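Local coordinates for GDSL-like protein (Roseburia intestinalis L1-82, PDB 6HFZ), which removes acetyl groups from beta-mannans as a two-domain carbohydrate esterase of a human gut bacterium, with a GDSL-type hydrolase domain, at residues A[126-129]-A[134-137]; A[11-16]-A[157-162]; A[103-108]-A[122-127]. All coordinates share one frame; numbering follows the deposited sequence.

Contact 1: A[126-129]-A[134-137]; sequences RKVY and KPAV
Val-128 and Tyr-129, in the last turn of helix 115-129, meet Pro-135 and Val-137 where the chain swings round into strand 136-141. No hydrogen bond spans the two segments; what joins them is apolar packing, together with carbon atoms laid against the carbonyl oxygens at the helix end.

The apolar part centres on one methyl. Val-128 CG1 stands anti to its own backbone N (chi1 171°), and from there it touches two residues at once: Pro-135 CG at 4.0 Å and Val-137 CG2 at the same 4.0 Å. The valine crosses the proline at about a right angle and meets Val-137 at a slant. Val-137 is the one strand residue here whose CB is directed at the helix. Its CG2 also comes near the edge of the Tyr-129 ring, close to the ring plane, at 4.5 Å from CD1, a looser contact than the one with Val-128.

The polar backbone supplies the second kind of contact. Val-128 O lies 3.4 Å from Pro-135 CG and 3.5 Å from Pro-135 CD, so the CG-CD side of the proline ring lies against this oxygen while Ser-131 OG hydrogen-bonds to it. Farther out, Lys-134 lays its CD 4.0 Å from Tyr-129 O. That oxygen accepts a hydrogen bond from Arg-19, whose guanidinium also makes a cation-pi contact with the Tyr-129 ring.

This is the helix-to-strand return of a beta-alpha-beta unit made of strand 102-106, helix 115-129 and strand 136-141. Val-103 of the first strand touches both Val-128 and Pro-135, Leu-95 of helix 84-96 packs against Val-128, and helix 18-28 brings Arg-19 and Val-23 against Ala-136.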
# COMPACT_ATOMS: atom_id res chain seq x y z
N ARG A 126 -3.64 -6.53 -10.83
CA ARG A 126 -4.64 -7.46 -11.40
C ARG A 126 -5.97 -7.35 -10.64
O ARG A 126 -7.04 -7.25 -11.26
CB ARG A 126 -4.13 -8.90 -11.43
CG ARG A 126 -3.01 -9.11 -12.43
CD ARG A 126 -2.49 -10.51 -12.41
NE ARG A 126 -3.51 -11.43 -12.89
CZ ARG A 126 -3.64 -11.83 -14.15
NH1 ARG A 126 -2.88 -11.30 -15.10
NH2 ARG A 126 -4.50 -12.80 -14.44
N LYS A 127 -5.94 -7.37 -9.30
CA LYS A 127 -7.17 -7.36 -8.52
C LYS A 127 -7.95 -6.07 -8.78
O LYS A 127 -9.16 -6.05 -8.86
CB LYS A 127 -6.86 -7.55 -7.03
CG LYS A 127 -8.02 -7.34 -6.05
CD LYS A 127 -7.74 -7.75 -4.64
CE LYS A 127 -7.68 -9.24 -4.45
NZ LYS A 127 -6.97 -9.65 -3.21
N VAL A 128 -7.26 -4.92 -8.75
CA VAL A 128 -7.96 -3.65 -8.92
C VAL A 128 -8.49 -3.52 -10.36
O VAL A 128 -9.64 -3.10 -10.58
CB VAL A 128 -7.07 -2.46 -8.50
CG1 VAL A 128 -7.69 -1.13 -8.87
CG2 VAL A 128 -6.71 -2.51 -7.02
N TYR A 129 -7.67 -3.87 -11.33
CA TYR A 129 -7.96 -3.64 -12.74
C TYR A 129 -9.16 -4.50 -13.18
O TYR A 129 -9.98 -4.05 -13.95
CB TYR A 129 -6.72 -3.93 -13.58
CG TYR A 129 -6.82 -3.65 -15.07
CD1 TYR A 129 -6.87 -2.36 -15.57
CD2 TYR A 129 -6.93 -4.69 -15.98
CE1 TYR A 129 -6.92 -2.12 -16.94
CE2 TYR A 129 -6.97 -4.46 -17.35
CZ TYR A 129 -6.96 -3.17 -17.83
OH TYR A 129 -6.95 -2.92 -19.18
N LYS A 134 -14.31 -1.81 -12.87
CA LYS A 134 -13.36 -1.67 -14.01
C LYS A 134 -12.77 -0.27 -13.99
O LYS A 134 -12.82 0.48 -14.98
CB LYS A 134 -14.04 -1.95 -15.35
CG LYS A 134 -14.64 -3.35 -15.49
CD LYS A 134 -13.59 -4.41 -15.54
CE LYS A 134 -14.09 -5.78 -15.94
NZ LYS A 134 -14.49 -6.54 -14.73
N PRO A 135 -12.17 0.14 -12.86
CA PRO A 135 -11.65 1.49 -12.72
C PRO A 135 -10.47 1.81 -13.64
O PRO A 135 -9.70 0.95 -13.97
CB PRO A 135 -11.18 1.54 -11.26
CG PRO A 135 -10.81 0.12 -10.98
CD PRO A 135 -11.89 -0.69 -11.67
N ALA A 136 -10.38 3.08 -14.06
CA ALA A 136 -9.17 3.63 -14.61
C ALA A 136 -8.10 3.58 -13.52
O ALA A 136 -8.38 3.93 -12.36
CB ALA A 136 -9.37 5.04 -15.09
N VAL A 137 -6.92 3.11 -13.89
CA VAL A 137 -5.80 2.97 -12.95
C VAL A 137 -4.63 3.79 -13.48
O VAL A 137 -4.31 3.72 -14.67
CB VAL A 137 -5.40 1.50 -12.79
CG1 VAL A 137 -4.17 1.32 -11.90
CG2 VAL A 137 -6.55 0.65 -12.26

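Contact 2: A[11-16]-A[157-162]; sequences IANRGC and RIARHY
Asn-13 directs its side chain at helix 152-161, and its carboxamide meets the Ala-159 carbonyl with one end and the Arg-160 side chain with the other. With CG anti to the backbone N (chi1 -161°), the amide reaches across so that OD1 lies 3.7 Å from Arg-160 CG. The two side chains slant past each other, and the amide and guanidinium planes stand 84° apart, nearly perpendicular. The asparagine thus meets the aliphatic root of the arginine. ND2 comes within 3.5 Å of Ala-159 O, but the angle is too poor for a hydrogen bond; its hydrogen-bond acceptor is Leu-164 O, in the chain between the helix and strand 166-168.

Ala-12 and Asn-13 both face Ala-166, forming a classic beta bulge at the margin of the mixed sheet of the GDSL-like domain, where strand 11-13 is an outermost strand and runs antiparallel to 166-168. A valine in place of Asn-13 is likely to leave Leu-164 O without this amide donor and so weaken the tie between the edge strand and the chain following the helix.

Arg-160 bends at chi3 (-58°), which carries its guanidinium back along the helix, one face over Arg-157 N. A water donates to Ala-12 O at 3.2 Å and accepts a weak hydrogen bond from Arg-160 NH1 at 3.1 Å.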
# COMPACT_ATOMS: atom_id res chain seq x y z
N ILE A 11 6.10 11.38 -17.69
CA ILE A 11 5.26 10.30 -18.22
C ILE A 11 6.14 9.07 -18.43
O ILE A 11 6.85 8.97 -19.40
CB ILE A 11 4.51 10.75 -19.50
CG1 ILE A 11 3.71 12.01 -19.24
CG2 ILE A 11 3.65 9.60 -20.05
CD1 ILE A 11 3.37 12.80 -20.49
N ALA A 12 6.09 8.15 -17.46
CA ALA A 12 6.88 6.99 -17.41
C ALA A 12 6.29 5.94 -18.35
O ALA A 12 7.05 5.11 -18.85
CB ALA A 12 6.93 6.44 -16.00
N ASN A 13 4.97 5.94 -18.50
CA ASN A 13 4.27 5.06 -19.43
C ASN A 13 2.97 5.76 -19.84
O ASN A 13 2.17 6.14 -19.04
CB ASN A 13 3.99 3.66 -18.85
CG ASN A 13 3.71 2.62 -19.92
OD1 ASN A 13 4.44 2.54 -20.92
ND2 ASN A 13 2.65 1.84 -19.78
N ARG A 14 2.75 5.92 -21.15
CA ARG A 14 1.51 6.55 -21.58
C ARG A 14 0.36 5.56 -21.34
O ARG A 14 -0.74 5.95 -20.91
CB ARG A 14 1.61 6.97 -23.06
CG ARG A 14 0.26 7.31 -23.68
CD ARG A 14 0.28 7.55 -25.19
NE ARG A 14 -1.00 8.08 -25.67
CZ ARG A 14 -2.05 7.34 -26.01
NH1 ARG A 14 -2.07 6.03 -25.79
NH2 ARG A 14 -3.10 7.92 -26.58
N GLY A 15 0.62 4.31 -21.70
CA GLY A 15 -0.33 3.21 -21.53
C GLY A 15 -1.54 3.39 -22.43
O GLY A 15 -1.54 4.21 -23.33
N CYS A 16 -2.58 2.61 -22.15
CA CYS A 16 -3.84 2.71 -22.89
C CYS A 16 -4.76 3.63 -22.10
O CYS A 16 -4.97 3.41 -20.88
CB CYS A 16 -4.45 1.32 -23.05
SG CYS A 16 -6.17 1.34 -23.62
N ARG A 157 7.64 -2.46 -14.93
CA ARG A 157 7.48 -3.70 -15.70
C ARG A 157 6.02 -4.12 -15.68
O ARG A 157 5.50 -4.61 -16.71
CB ARG A 157 8.35 -4.83 -15.16
CG ARG A 157 9.83 -4.59 -15.37
CD ARG A 157 10.68 -5.60 -14.61
NE ARG A 157 12.07 -5.55 -15.03
CZ ARG A 157 13.11 -5.95 -14.30
NH1 ARG A 157 12.92 -6.63 -13.18
NH2 ARG A 157 14.34 -5.63 -14.67
N ILE A 158 5.36 -3.91 -14.54
CA ILE A 158 3.92 -4.18 -14.43
C ILE A 158 3.12 -3.15 -15.22
O ILE A 158 2.14 -3.51 -15.90
CB ILE A 158 3.47 -4.26 -12.95
CG1 ILE A 158 4.23 -5.35 -12.21
CG2 ILE A 158 1.96 -4.40 -12.84
CD1 ILE A 158 4.28 -6.71 -12.94
N ALA A 159 3.50 -1.87 -15.14
CA ALA A 159 2.86 -0.84 -15.91
C ALA A 159 2.83 -1.20 -17.40
O ALA A 159 1.78 -1.05 -18.03
CB ALA A 159 3.55 0.49 -15.71
N ARG A 160 3.96 -1.65 -17.94
CA ARG A 160 4.08 -1.88 -19.40
C ARG A 160 3.32 -3.18 -19.74
O ARG A 160 2.64 -3.25 -20.80
CB ARG A 160 5.56 -1.89 -19.79
CG ARG A 160 6.21 -0.51 -19.80
CD ARG A 160 7.64 -0.52 -20.31
NE ARG A 160 8.51 -1.38 -19.56
CZ ARG A 160 9.19 -1.00 -18.48
NH1 ARG A 160 9.06 0.23 -17.97
NH2 ARG A 160 10.04 -1.86 -17.97
N HIS A 161 3.38 -4.16 -18.83
CA HIS A 161 2.72 -5.48 -19.04
C HIS A 161 1.20 -5.27 -19.23
O HIS A 161 0.59 -5.94 -20.08
CB HIS A 161 3.00 -6.48 -17.93
CG HIS A 161 2.62 -7.89 -18.29
ND1 HIS A 161 3.30 -8.59 -19.26
CD2 HIS A 161 1.65 -8.72 -17.83
CE1 HIS A 161 2.76 -9.79 -19.40
NE2 HIS A 161 1.75 -9.91 -18.51
N TYR A 162 0.60 -4.35 -18.47
CA TYR A 162 -0.90 -4.16 -18.48
C TYR A 162 -1.30 -2.94 -19.28
O TYR A 162 -2.48 -2.62 -19.29
CB TYR A 162 -1.46 -4.13 -17.05
CG TYR A 162 -1.28 -5.47 -16.39
CD1 TYR A 162 -2.17 -6.48 -16.70
CD2 TYR A 162 -0.20 -5.76 -15.58
CE1 TYR A 162 -2.00 -7.76 -16.19
CE2 TYR A 162 -0.05 -7.03 -15.04
CZ TYR A 162 -0.95 -8.04 -15.36
OH TYR A 162 -0.79 -9.32 -14.89
O HOH W 1 6.69 2.19 -17.68

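Contact 3: A[103-108]-A[122-127]; sequences VIIEFS and EGLVRK
Leu-124 pushes its CD2 methyl into the corner between Ile-105 and Phe-107, at the heart of a beta-alpha-beta unit in which helix 115-129 lies over strand 102-106 of the central, mostly parallel sheet. That layering of helices on a sheet is the framework of the SGNH-hydrolase fold to which GDSL-type enzymes belong. The four residues that touch are all buried, and the contact is wholly apolar.

The main bump is that single leucine methyl. Leu-124 holds CG anti to its backbone N (chi1 172°), which sends the branch straight from the helix toward the sheet. There CD2 meets Ile-105 CG2 at 3.9 Å, the two side chains reaching toward each other tip to tip. The other wall of the hollow is the Phe-107 ring, which the leucine crosses at about a right angle. Leu-124 CD2 approaches obliquely, nearest the CD2-CE2 bond of Phe-107.

A second, shallower fit lies one residue along the helix. Ile-105 is forked: while CG2 faces Leu-124, the longer branch ends in CD1, which comes to 4.3 Å from Val-125 CG2. Neighbouring helix residues therefore engage the two arms of one isoleucine. Val-125 turns its CB across the contact and not at the strand, in keeping with this more glancing touch.

Other elements pack round the same residues. Leu-38 of strand 32-39 touches both Leu-124 and Phe-107; Val-88 of helix 84-96 touches Leu-124, and Ser-84 of the same helix touches Phe-107. Val-137 and Leu-139 of strand 136-141 border Ile-105. The tightest point in the packing between the segments is on the aromatic ring, where Phe-107 CE2 stands 3.6 Å from Leu-124 CD2.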
# COMPACT_ATOMS: atom_id res chain seq x y z
N VAL A 103 -8.42 5.09 -9.76
CA VAL A 103 -7.55 4.62 -8.70
C VAL A 103 -6.10 4.99 -9.05
O VAL A 103 -5.62 4.56 -10.09
CB VAL A 103 -7.62 3.08 -8.53
CG1 VAL A 103 -6.64 2.61 -7.45
CG2 VAL A 103 -9.05 2.63 -8.23
N ILE A 104 -5.47 5.77 -8.18
CA ILE A 104 -3.99 5.92 -8.16
C ILE A 104 -3.40 4.88 -7.22
O ILE A 104 -3.89 4.71 -6.05
CB ILE A 104 -3.58 7.34 -7.76
CG1 ILE A 104 -3.64 8.24 -9.00
CG2 ILE A 104 -2.18 7.35 -7.09
CD1 ILE A 104 -3.50 9.72 -8.74
N ILE A 105 -2.38 4.18 -7.72
CA ILE A 105 -1.65 3.24 -6.94
C ILE A 105 -0.24 3.78 -6.71
O ILE A 105 0.47 4.08 -7.65
CB ILE A 105 -1.63 1.86 -7.62
CG1 ILE A 105 -3.02 1.24 -7.74
CG2 ILE A 105 -0.68 0.95 -6.87
CD1 ILE A 105 -3.04 -0.02 -8.51
N GLU A 106 0.19 3.88 -5.45
CA GLU A 106 1.37 4.64 -5.08
C GLU A 106 2.15 3.91 -3.98
O GLU A 106 1.92 4.17 -2.78
CB GLU A 106 0.89 6.02 -4.63
CG GLU A 106 1.97 7.06 -4.35
CD GLU A 106 2.72 6.93 -3.05
OE1 GLU A 106 3.96 6.65 -3.13
OE2 GLU A 106 2.09 7.05 -1.94
N PHE A 107 3.05 3.01 -4.40
CA PHE A 107 3.80 2.16 -3.47
C PHE A 107 5.30 2.12 -3.81
O PHE A 107 6.04 1.31 -3.27
CB PHE A 107 3.23 0.73 -3.45
CG PHE A 107 1.96 0.57 -2.67
CD1 PHE A 107 1.94 0.81 -1.29
CD2 PHE A 107 0.77 0.24 -3.30
CE1 PHE A 107 0.77 0.63 -0.55
CE2 PHE A 107 -0.41 0.15 -2.56
CZ PHE A 107 -0.40 0.30 -1.20
N SER A 108 5.75 2.94 -4.78
CA SER A 108 7.13 2.83 -5.29
C SER A 108 8.23 3.33 -4.32
O SER A 108 9.42 3.10 -4.63
CB SER A 108 7.25 3.49 -6.67
OG SER A 108 6.25 2.96 -7.53
N GLU A 122 1.97 -6.91 -8.79
CA GLU A 122 1.21 -7.50 -9.88
C GLU A 122 -0.15 -8.02 -9.37
O GLU A 122 -1.18 -7.75 -10.02
CB GLU A 122 1.97 -8.61 -10.60
CG GLU A 122 1.12 -9.18 -11.72
CD GLU A 122 1.87 -10.01 -12.75
OE1 GLU A 122 1.53 -9.88 -13.98
OE2 GLU A 122 2.78 -10.71 -12.37
N GLY A 123 -0.16 -8.73 -8.23
CA GLY A 123 -1.39 -9.17 -7.61
C GLY A 123 -2.34 -8.03 -7.33
O GLY A 123 -3.52 -8.13 -7.61
N LEU A 124 -1.80 -6.92 -6.78
CA LEU A 124 -2.63 -5.76 -6.48
C LEU A 124 -3.22 -5.17 -7.76
O LEU A 124 -4.47 -4.88 -7.84
CB LEU A 124 -1.79 -4.71 -5.74
CG LEU A 124 -2.50 -3.38 -5.55
CD1 LEU A 124 -3.76 -3.51 -4.68
CD2 LEU A 124 -1.55 -2.33 -4.96
N VAL A 125 -2.37 -4.95 -8.77
CA VAL A 125 -2.81 -4.35 -10.03
C VAL A 125 -3.91 -5.23 -10.67
O VAL A 125 -4.95 -4.72 -11.15
CB VAL A 125 -1.63 -4.08 -10.99
CG1 VAL A 125 -2.09 -3.75 -12.40
CG2 VAL A 125 -0.70 -3.00 -10.46
N ARG A 126 -3.64 -6.53 -10.83
CA ARG A 126 -4.64 -7.46 -11.40
C ARG A 126 -5.97 -7.35 -10.64
O ARG A 126 -7.04 -7.25 -11.26
CB ARG A 126 -4.13 -8.90 -11.43
CG ARG A 126 -3.01 -9.11 -12.43
CD ARG A 126 -2.49 -10.51 -12.41
NE ARG A 126 -3.51 -11.43 -12.89
CZ ARG A 126 -3.64 -11.83 -14.15
NH1 ARG A 126 -2.88 -11.30 -15.10
NH2 ARG A 126 -4.50 -12.80 -14.44
N LYS A 127 -5.94 -7.37 -9.30
CA LYS A 127 -7.17 -7.36 -8.52
C LYS A 127 -7.95 -6.07 -8.78
O LYS A 127 -9.16 -6.05 -8.86
CB LYS A 127 -6.86 -7.55 -7.03
CG LYS A 127 -8.02 -7.34 -6.05
CD LYS A 127 -7.74 -7.75 -4.64
CE LYS A 127 -7.68 -9.24 -4.45
NZ LYS A 127 -6.97 -9.65 -3.21

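From the N terminus, segment 11-16 comes first, and contact 2 brings it to 157-162 across 140 intervening residues, closing a long loop that encloses the other two contacts. Within it, contact 3 folds helix 115-129 back onto strand 102-106, and contact 1 then makes the short return from the end of that helix into strand 136-141. These two follow one another, sharing Arg-126 and Lys-127, and together complete one beta-alpha-beta unit; Ala-136 O and Val-103 N hydrogen-bond between its strands. Contact 2 ties the sheet's edge strand to helix 152-161, after which the Tyr-162 hydroxyl hydrogen-bonds with Glu-122 and Arg-126 of helix 115-129.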